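Local coordinates for protein LpxE (Aquifex aeolicus, PDB 6EBU) that probably removes the 1-phosphate of lipid A, as a membrane-bound phosphatase of the PAP2 superfamily, at residues G108-A113 / L152-G157; V119-E124 / A130-Y135; Y141-I144 / V148-P151. The protein carries 1 engineered substitution. All blocks are in the same frame, centred on the assembly; numbering follows the deposited sequence.

Contact 1. Residues G108-A113 / L152-G157; sequences GDTAMA and LDVFVG. With BOG (octyl beta-D-glucopyranoside), chain F; BOG (octyl beta-D-glucopyranoside), chain D; SO4 (sulfate ion), chain B.
G157 O receives a CA-H...O contact from A111: A111 CA comes within 3.1 Å of G157 O, with an angle of 135° at the hydrogen, and A111 CB merely packs beside the same oxygen at 3.3 Å. The backbones can meet this closely because G157 has no side chain on the face turned to helix 108-121; A111 CA and G157 CA are 4.3 Å apart. The two short helical segments run roughly parallel, 26° between their directions, with axes approaching to 7.8 Å.

T110 packs next to this, against V154. With OG1 beside the backbone N (chi1 -54°), the methyl is left anti to that N, and T110 CG2 reaches across to V154 O at 3.3 Å. The hydroxyl OG1 bonds to S107 OG while resting against the side chain of V154, 3.8 Å from V154 CB. V154 CG2 turns instead to the alkyl chain of a bound octyl glucoside, and helix 61-82 packs on A111 through E71 and V75.

At the start of helix 108-121 a backbone N-H is donated: G108 N bonds nearly straight to SO4 O3 at 3.0 Å. Such an N-terminus would be expected to favour an anion. On the other helix, D153 OD2 accepts bonds from S104 OG and F150 N and a weak one from H149 ND1. Close helix packing at a glycine, beside a helix start that faces a bound anion, is consistent with the phosphate site of the PAP2 superfamily.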
loop_
_atom_site.group_PDB
_atom_site.type_symbol
_atom_site.label_atom_id
_atom_site.label_comp_id
_atom_site.label_asym_id
_atom_site.label_seq_id
_atom_site.Cartn_x
_atom_site.Cartn_y
_atom_site.Cartn_z
ATOM N N GLY A 108 -0.038 -2.759 4.420
ATOM C CA GLY A 108 0.624 -1.600 4.999
ATOM C C GLY A 108 1.356 -0.758 3.970
ATOM O O GLY A 108 1.384 0.472 4.073
ATOM N N ASP A 109 1.966 -1.402 2.972
ATOM C CA ASP A 109 2.631 -0.655 1.908
ATOM C C ASP A 109 1.636 0.187 1.122
ATOM O O ASP A 109 1.922 1.338 0.772
ATOM C CB ASP A 109 3.363 -1.606 0.966
ATOM C CG ASP A 109 4.614 -2.181 1.579
ATOM O OD1 ASP A 109 4.922 -1.839 2.742
ATOM O OD2 ASP A 109 5.286 -2.975 0.893
ATOM N N THR A 110 0.465 -0.379 0.825
ATOM C CA THR A 110 -0.565 0.378 0.122
ATOM C C THR A 110 -1.078 1.534 0.974
ATOM O O THR A 110 -1.266 2.647 0.471
ATOM C CB THR A 110 -1.710 -0.552 -0.279
ATOM O OG1 THR A 110 -1.186 -1.656 -1.028
ATOM C CG2 THR A 110 -2.731 0.186 -1.126
ATOM N N ALA A 111 -1.293 1.292 2.270
ATOM C CA ALA A 111 -1.791 2.343 3.152
ATOM C C ALA A 111 -0.803 3.502 3.247
ATOM O O ALA A 111 -1.194 4.673 3.168
ATOM C CB ALA A 111 -2.087 1.763 4.536
ATOM N N MET A 112 0.486 3.195 3.412
ATOM C CA MET A 112 1.498 4.247 3.475
ATOM C C MET A 112 1.584 5.006 2.157
ATOM O O MET A 112 1.663 6.242 2.145
ATOM C CB MET A 112 2.859 3.649 3.839
ATOM C CG MET A 112 3.966 4.683 4.015
ATOM S SD MET A 112 5.628 4.033 3.721
ATOM C CE MET A 112 5.646 3.940 1.933
ATOM N N ALA A 113 1.565 4.284 1.034
ATOM C CA ALA A 113 1.688 4.931 -0.267
ATOM C C ALA A 113 0.512 5.861 -0.538
ATOM O O ALA A 113 0.694 6.969 -1.054
ATOM C CB ALA A 113 1.810 3.876 -1.368
ATOM N N LEU A 152 -8.642 -7.382 -1.493
ATOM C CA LEU A 152 -9.284 -6.803 -0.317
ATOM C C LEU A 152 -8.279 -6.044 0.542
ATOM O O LEU A 152 -8.589 -4.973 1.077
ATOM C CB LEU A 152 -9.965 -7.900 0.501
ATOM C CG LEU A 152 -10.464 -7.499 1.892
ATOM C CD1 LEU A 152 -11.573 -6.462 1.787
ATOM C CD2 LEU A 152 -10.928 -8.715 2.680
ATOM N N ASP A 153 -7.063 -6.583 0.677
ATOM C CA ASP A 153 -6.052 -5.945 1.515
ATOM C C ASP A 153 -5.605 -4.610 0.933
ATOM O O ASP A 153 -5.406 -3.640 1.674
ATOM C CB ASP A 153 -4.848 -6.869 1.685
ATOM C CG ASP A 153 -5.242 -8.283 2.043
ATOM O OD1 ASP A 153 -6.251 -8.459 2.758
ATOM O OD2 ASP A 153 -4.537 -9.221 1.611
ATOM N N VAL A 154 -5.432 -4.541 -0.388
ATOM C CA VAL A 154 -4.936 -3.303 -0.980
ATOM C C VAL A 154 -6.054 -2.277 -1.118
ATOM O O VAL A 154 -5.798 -1.069 -1.074
ATOM C CB VAL A 154 -4.246 -3.583 -2.327
ATOM C CG1 VAL A 154 -3.270 -4.744 -2.189
ATOM C CG2 VAL A 154 -5.265 -3.859 -3.415
ATOM N N PHE A 155 -7.304 -2.723 -1.268
ATOM C CA PHE A 155 -8.411 -1.776 -1.332
ATOM C C PHE A 155 -8.638 -1.114 0.020
ATOM O O PHE A 155 -8.786 0.110 0.109
ATOM C CB PHE A 155 -9.683 -2.476 -1.809
ATOM C CG PHE A 155 -10.880 -1.571 -1.873
ATOM C CD1 PHE A 155 -11.021 -0.658 -2.908
ATOM C CD2 PHE A 155 -11.861 -1.625 -0.895
ATOM C CE1 PHE A 155 -12.122 0.180 -2.968
ATOM C CE2 PHE A 155 -12.962 -0.790 -0.949
ATOM C CZ PHE A 155 -13.093 0.114 -1.988
ATOM N N VAL A 156 -8.666 -1.910 1.090
ATOM C CA VAL A 156 -8.836 -1.350 2.426
ATOM C C VAL A 156 -7.595 -0.566 2.832
ATOM O O VAL A 156 -7.694 0.501 3.450
ATOM C CB VAL A 156 -9.170 -2.467 3.432
ATOM C CG1 VAL A 156 -9.149 -1.932 4.854
ATOM C CG2 VAL A 156 -10.528 -3.075 3.109
ATOM N N GLY A 157 -6.411 -1.073 2.482
ATOM C CA GLY A 157 -5.192 -0.325 2.749
ATOM C C GLY A 157 -5.198 1.040 2.088
ATOM O O GLY A 157 -4.881 2.052 2.718
HETATM O O1 BOG F . 6.663 -5.193 5.130
HETATM C "C1'" BOG F . 6.845 -4.124 4.203
HETATM C "C2'" BOG F . 8.166 -4.338 3.431
HETATM C "C3'" BOG F . 8.059 -3.689 2.016
HETATM C "C4'" BOG F . 8.497 -4.709 0.928
HETATM C "C5'" BOG F . 7.918 -6.105 1.252
HETATM C "C6'" BOG F . 8.639 -7.176 0.407
HETATM C "C7'" BOG F . 9.990 -7.517 1.032
HETATM C "C8'" BOG F . 9.770 -8.211 2.378
HETATM O O1 BOG D . -9.753 2.694 -3.463
HETATM C "C1'" BOG D . -8.766 2.665 -4.493
HETATM C "C2'" BOG D . -7.973 1.341 -4.409
HETATM C "C3'" BOG D . -6.756 1.381 -5.387
HETATM C "C4'" BOG D . -5.905 0.097 -5.192
HETATM C "C5'" BOG D . -5.105 -0.198 -6.477
HETATM C "C6'" BOG D . -4.865 -1.716 -6.600
HETATM C "C7'" BOG D . -5.347 -2.196 -7.966
HETATM C "C8'" BOG D . -4.812 -3.603 -8.236
HETATM S S SO4 B . 2.536 -5.295 4.076
HETATM O O1 SO4 B . 2.403 -4.964 2.658
HETATM O O2 SO4 B . 3.272 -6.546 4.220
HETATM O O3 SO4 B . 1.204 -5.440 4.653
HETATM O O4 SO4 B . 3.254 -4.225 4.763
#

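Contact 2. Residues V119-E124 / A130-Y135; sequences VLSHGE and AILFLY
L120 meets the second helix through its CB, which lies 3.6 Å from L132 CD1. The L120 side chain also touches L49 and L53 of helix 46-56.

S121 comes next and points its side chain at the partner. With chi1 at -61° the hydroxyl stands beside the backbone N, where OG bonds back to A117 O one turn earlier. That bond gives the hydroxyl a polar partner, while across the contact it meets carbon atoms: S121 OG is 3.4 Å from L132 CD1 and 3.3 Å from F133 CE2, approaching the ring obliquely. L132 CD1 thus touches both the serine OG and L120 CB, while the F133 ring reaches the serine with CE2, which also touches S121 CB at 3.8 Å.

Beyond S121 the chain reverses in a type II turn. E124 N closes it on S121 O at 3.2 Å, and G123 takes the positive phi, 68°, that this turn needs at its third position. E124 OE2 forms salt bridges with both R57 and K60; K60 also bonds to H122 O.

Tight turn and leucine-serine packing together make the closed end of a helical hairpin, joining two antiparallel helices, 108-121 and 126-145, of the all-helical PAP2 membrane fold.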
loop_
_atom_site.group_PDB
_atom_site.type_symbol
_atom_site.label_atom_id
_atom_site.label_comp_id
_atom_site.label_asym_id
_atom_site.label_seq_id
_atom_site.Cartn_x
_atom_site.Cartn_y
_atom_site.Cartn_z
ATOM N N VAL A 119 -1.563 13.206 1.320
ATOM C CA VAL A 119 -1.069 14.395 2.010
ATOM C C VAL A 119 -0.255 15.272 1.064
ATOM O O VAL A 119 -0.337 16.505 1.114
ATOM C CB VAL A 119 -0.252 13.988 3.250
ATOM C CG1 VAL A 119 0.405 15.206 3.891
ATOM C CG2 VAL A 119 -1.140 13.264 4.252
ATOM N N LEU A 120 0.537 14.660 0.183
ATOM C CA LEU A 120 1.416 15.446 -0.673
ATOM C C LEU A 120 0.715 15.992 -1.912
ATOM O O LEU A 120 1.220 16.943 -2.515
ATOM C CB LEU A 120 2.635 14.618 -1.083
ATOM C CG LEU A 120 3.564 14.194 0.060
ATOM C CD1 LEU A 120 4.925 13.776 -0.473
ATOM C CD2 LEU A 120 3.707 15.308 1.093
ATOM N N SER A 121 -0.429 15.425 -2.304
ATOM C CA SER A 121 -1.185 15.977 -3.424
ATOM C C SER A 121 -1.981 17.218 -3.047
ATOM O O SER A 121 -2.390 17.967 -3.940
ATOM C CB SER A 121 -2.149 14.932 -3.995
ATOM O OG SER A 121 -1.454 13.799 -4.482
ATOM N N HIS A 122 -2.208 17.449 -1.756
ATOM C CA HIS A 122 -3.081 18.531 -1.322
ATOM C C HIS A 122 -2.510 19.887 -1.719
ATOM O O HIS A 122 -1.359 20.208 -1.411
ATOM C CB HIS A 122 -3.281 18.465 0.191
ATOM C CG HIS A 122 -4.248 19.480 0.717
ATOM N ND1 HIS A 122 -3.877 20.771 1.023
ATOM C CD2 HIS A 122 -5.570 19.391 0.994
ATOM C CE1 HIS A 122 -4.931 21.436 1.465
ATOM N NE2 HIS A 122 -5.970 20.621 1.458
ATOM N N GLY A 123 -3.329 20.683 -2.407
ATOM C CA GLY A 123 -2.924 22.012 -2.817
ATOM C C GLY A 123 -1.837 22.061 -3.866
ATOM O O GLY A 123 -1.152 23.079 -3.984
ATOM N N GLU A 124 -1.659 20.995 -4.636
ATOM C CA GLU A 124 -0.608 20.929 -5.639
ATOM C C GLU A 124 -1.215 20.856 -7.034
ATOM O O GLU A 124 -2.419 20.657 -7.211
ATOM C CB GLU A 124 0.309 19.728 -5.382
ATOM C CG GLU A 124 0.826 19.647 -3.953
ATOM C CD GLU A 124 1.893 20.684 -3.647
ATOM O OE1 GLU A 124 2.577 21.141 -4.588
ATOM O OE2 GLU A 124 2.052 21.040 -2.459
ATOM N N ALA A 130 -1.401 13.354 -10.186
ATOM C CA ALA A 130 -1.404 12.153 -11.015
ATOM C C ALA A 130 -0.160 11.307 -10.768
ATOM O O ALA A 130 -0.239 10.074 -10.743
ATOM C CB ALA A 130 -1.513 12.536 -12.491
ATOM N N ILE A 131 0.994 11.951 -10.581
ATOM C CA ILE A 131 2.232 11.220 -10.317
ATOM C C ILE A 131 2.135 10.472 -8.992
ATOM O O ILE A 131 2.469 9.285 -8.899
ATOM C CB ILE A 131 3.432 12.184 -10.335
ATOM C CG1 ILE A 131 3.749 12.626 -11.765
ATOM C CG2 ILE A 131 4.649 11.551 -9.672
ATOM C CD1 ILE A 131 4.696 13.805 -11.844
ATOM N N LEU A 132 1.673 11.159 -7.948
ATOM C CA LEU A 132 1.624 10.552 -6.621
ATOM C C LEU A 132 0.597 9.429 -6.555
ATOM O O LEU A 132 0.853 8.383 -5.947
ATOM C CB LEU A 132 1.316 11.621 -5.578
ATOM C CG LEU A 132 2.458 12.602 -5.326
ATOM C CD1 LEU A 132 1.976 13.772 -4.488
ATOM C CD2 LEU A 132 3.616 11.888 -4.646
ATOM N N PHE A 133 -0.569 9.618 -7.172
ATOM C CA PHE A 133 -1.605 8.599 -7.090
ATOM C C PHE A 133 -1.387 7.455 -8.070
ATOM O O PHE A 133 -1.913 6.360 -7.842
ATOM C CB PHE A 133 -2.981 9.233 -7.289
ATOM C CG PHE A 133 -3.559 9.791 -6.023
ATOM C CD1 PHE A 133 -4.191 8.959 -5.113
ATOM C CD2 PHE A 133 -3.436 11.135 -5.723
ATOM C CE1 PHE A 133 -4.710 9.461 -3.936
ATOM C CE2 PHE A 133 -3.953 11.645 -4.547
ATOM C CZ PHE A 133 -4.589 10.807 -3.652
ATOM N N LEU A 134 -0.621 7.670 -9.141
ATOM C CA LEU A 134 -0.153 6.535 -9.930
ATOM C C LEU A 134 0.858 5.713 -9.142
ATOM O O LEU A 134 0.855 4.478 -9.211
ATOM C CB LEU A 134 0.461 7.008 -11.247
ATOM C CG LEU A 134 0.962 5.865 -12.135
ATOM C CD1 LEU A 134 -0.210 5.124 -12.768
ATOM C CD2 LEU A 134 1.932 6.366 -13.192
ATOM N N TYR A 135 1.732 6.385 -8.390
ATOM C CA TYR A 135 2.675 5.675 -7.534
ATOM C C TYR A 135 1.938 4.834 -6.498
ATOM O O TYR A 135 2.253 3.656 -6.299
ATOM C CB TYR A 135 3.617 6.679 -6.863
ATOM C CG TYR A 135 4.043 6.298 -5.466
ATOM C CD1 TYR A 135 5.046 5.365 -5.256
ATOM C CD2 TYR A 135 3.443 6.878 -4.353
ATOM C CE1 TYR A 135 5.440 5.013 -3.979
ATOM C CE2 TYR A 135 3.828 6.533 -3.074
ATOM C CZ TYR A 135 4.827 5.600 -2.892
ATOM O OH TYR A 135 5.213 5.252 -1.617
#

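Contact 3. Residues Y141-I144 / V148-P151; sequences YERI and VHFP. With BOG (octyl beta-D-glucopyranoside), chain D; BOG (octyl beta-D-glucopyranoside), chain F; SO4 (sulfate ion), chain B.
R143 starts out beside H149, its CB 3.6 Å from H149 CD2 and lying at the edge of the imidazole. R143 CG lies 3.9 Å from H149 CD2. Bends at chi2 and chi3 (-45° and -85°) then fold the chain over toward the sulfate, where R143 NE bonds to SO4 O1 at 3.2 Å. At CZ, V148 CG2 lies over one face of the guanidinium, 3.7 Å above its plane and centred on it. NH1 turns from the anion and makes a salt bridge to E142 OE1 at 2.8 Å, in the guanidinium plane and on the carboxylate's syn lone pair, which should fix the group's rotation. NH2 gives SO4 O1 a second bond at 3.0 Å and SO4 O2 a weak one.

H149 NE2 adds a third grip on O1, at 2.8 Å. Behind these side chains R143 O accepts V148 N at 3.2 Å, almost in line with the carbonyl, and weakly H149 N, while I144 CD1 packs on P151. K79 and R86 also bond the sulfate.

So many donors converging on one tetrahedral anion are consistent with a phosphate-binding pocket, where the sulfate may mimic the substrate's phosphate.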
loop_
_atom_site.group_PDB
_atom_site.type_symbol
_atom_site.label_atom_id
_atom_site.label_comp_id
_atom_site.label_asym_id
_atom_site.label_seq_id
_atom_site.Cartn_x
_atom_site.Cartn_y
_atom_site.Cartn_z
ATOM N N TYR A 141 -1.004 -2.394 -6.752
ATOM C CA TYR A 141 -0.928 -3.439 -7.768
ATOM C C TYR A 141 0.284 -4.333 -7.545
ATOM O O TYR A 141 0.224 -5.546 -7.787
ATOM C CB TYR A 141 -0.888 -2.814 -9.166
ATOM C CG TYR A 141 -1.165 -3.791 -10.290
ATOM C CD1 TYR A 141 -0.190 -4.685 -10.718
ATOM C CD2 TYR A 141 -2.401 -3.819 -10.925
ATOM C CE1 TYR A 141 -0.437 -5.580 -11.738
ATOM C CE2 TYR A 141 -2.658 -4.712 -11.951
ATOM C CZ TYR A 141 -1.671 -5.589 -12.354
ATOM O OH TYR A 141 -1.914 -6.480 -13.374
ATOM N N GLU A 142 1.393 -3.755 -7.079
ATOM C CA GLU A 142 2.605 -4.541 -6.874
ATOM C C GLU A 142 2.402 -5.609 -5.804
ATOM O O GLU A 142 2.894 -6.735 -5.942
ATOM C CB GLU A 142 3.767 -3.617 -6.504
ATOM C CG GLU A 142 5.015 -4.329 -6.030
ATOM C CD GLU A 142 5.243 -4.144 -4.546
ATOM O OE1 GLU A 142 5.298 -5.156 -3.817
ATOM O OE2 GLU A 142 5.355 -2.981 -4.107
ATOM N N ARG A 143 1.671 -5.280 -4.736
ATOM C CA ARG A 143 1.454 -6.251 -3.666
ATOM C C ARG A 143 0.695 -7.472 -4.174
ATOM O O ARG A 143 1.003 -8.607 -3.793
ATOM C CB ARG A 143 0.704 -5.599 -2.502
ATOM C CG ARG A 143 1.370 -4.350 -1.937
ATOM C CD ARG A 143 2.860 -4.558 -1.741
ATOM N NE ARG A 143 3.163 -5.186 -0.459
ATOM C CZ ARG A 143 4.291 -5.834 -0.192
ATOM N NH1 ARG A 143 5.228 -5.948 -1.122
ATOM N NH2 ARG A 143 4.480 -6.373 1.007
ATOM N N ILE A 144 -0.297 -7.260 -5.040
ATOM C CA ILE A 144 -1.048 -8.383 -5.593
ATOM C C ILE A 144 -0.200 -9.143 -6.603
ATOM O O ILE A 144 -0.182 -10.378 -6.613
ATOM C CB ILE A 144 -2.366 -7.889 -6.216
ATOM C CG1 ILE A 144 -3.097 -6.960 -5.247
ATOM C CG2 ILE A 144 -3.254 -9.068 -6.595
ATOM C CD1 ILE A 144 -4.337 -6.340 -5.829
ATOM N N VAL A 148 1.614 -11.488 -2.424
ATOM C CA VAL A 148 1.647 -11.367 -0.969
ATOM C C VAL A 148 0.391 -10.725 -0.399
ATOM O O VAL A 148 0.248 -10.666 0.833
ATOM C CB VAL A 148 2.890 -10.578 -0.503
ATOM C CG1 VAL A 148 4.159 -11.257 -0.996
ATOM C CG2 VAL A 148 2.823 -9.134 -0.984
ATOM N N HIS A 149 -0.522 -10.245 -1.239
ATOM C CA HIS A 149 -1.743 -9.620 -0.758
ATOM C C HIS A 149 -2.899 -9.980 -1.678
ATOM O O HIS A 149 -2.709 -10.330 -2.847
ATOM C CB HIS A 149 -1.606 -8.092 -0.663
ATOM C CG HIS A 149 -0.928 -7.619 0.585
ATOM N ND1 HIS A 149 -1.472 -7.787 1.841
ATOM C CD2 HIS A 149 0.249 -6.973 0.770
ATOM C CE1 HIS A 149 -0.660 -7.271 2.744
ATOM N NE2 HIS A 149 0.393 -6.772 2.122
ATOM N N PHE A 150 -4.107 -9.900 -1.121
ATOM C CA PHE A 150 -5.367 -10.011 -1.835
ATOM C C PHE A 150 -5.879 -8.629 -2.209
ATOM O O PHE A 150 -5.513 -7.631 -1.582
ATOM C CB PHE A 150 -6.406 -10.721 -0.969
ATOM C CG PHE A 150 -6.074 -12.149 -0.656
ATOM C CD1 PHE A 150 -6.303 -13.148 -1.586
ATOM C CD2 PHE A 150 -5.555 -12.496 0.580
ATOM C CE1 PHE A 150 -6.009 -14.470 -1.292
ATOM C CE2 PHE A 150 -5.260 -13.814 0.879
ATOM C CZ PHE A 150 -5.489 -14.800 -0.059
ATOM N N PRO A 151 -6.727 -8.539 -3.236
ATOM C CA PRO A 151 -7.342 -7.243 -3.568
ATOM C C PRO A 151 -8.077 -6.592 -2.408
ATOM O O PRO A 151 -8.140 -5.358 -2.344
ATOM C CB PRO A 151 -8.298 -7.604 -4.711
ATOM C CG PRO A 151 -7.638 -8.764 -5.374
ATOM C CD PRO A 151 -6.989 -9.556 -4.271
HETATM O O1 BOG D . -9.753 2.694 -3.463
HETATM C "C1'" BOG D . -8.766 2.665 -4.493
HETATM C "C2'" BOG D . -7.973 1.341 -4.409
HETATM C "C3'" BOG D . -6.756 1.381 -5.387
HETATM C "C4'" BOG D . -5.905 0.097 -5.192
HETATM C "C5'" BOG D . -5.105 -0.198 -6.477
HETATM C "C6'" BOG D . -4.865 -1.716 -6.600
HETATM C "C7'" BOG D . -5.347 -2.196 -7.966
HETATM C "C8'" BOG D . -4.812 -3.603 -8.236
HETATM O O1 BOG F . 6.663 -5.193 5.130
HETATM C "C1'" BOG F . 6.845 -4.124 4.203
HETATM C "C2'" BOG F . 8.166 -4.338 3.431
HETATM C "C3'" BOG F . 8.059 -3.689 2.016
HETATM C "C4'" BOG F . 8.497 -4.709 0.928
HETATM C "C5'" BOG F . 7.918 -6.105 1.252
HETATM C "C6'" BOG F . 8.639 -7.176 0.407
HETATM C "C7'" BOG F . 9.990 -7.517 1.032
HETATM C "C8'" BOG F . 9.770 -8.211 2.378
HETATM S S SO4 B . 2.536 -5.295 4.076
HETATM O O1 SO4 B . 2.403 -4.964 2.658
HETATM O O2 SO4 B . 3.272 -6.546 4.220
HETATM O O3 SO4 B . 1.204 -5.440 4.653
HETATM O O4 SO4 B . 3.254 -4.225 4.763
#

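Contacts 1 and 3 form one buried centre, their midpoints about 9 Å apart, and share the sulfate: one brings the start of helix 108-121, the other the arginine and histidine donors. They also touch directly, V154 of contact 1 packing on I144 of contact 3. Contact 2 joins helices 108-121 and 126-145 at their far turn, about 16 Å from contact 1 and 21 Å from contact 3, centre to centre, and is only partly buried. Its chemistry is mostly apolar, whereas contact 3 is rich in charge and contact 1 relies on close backbone approach. Y135, resting on M112 and A113, ties the hairpin end to the core.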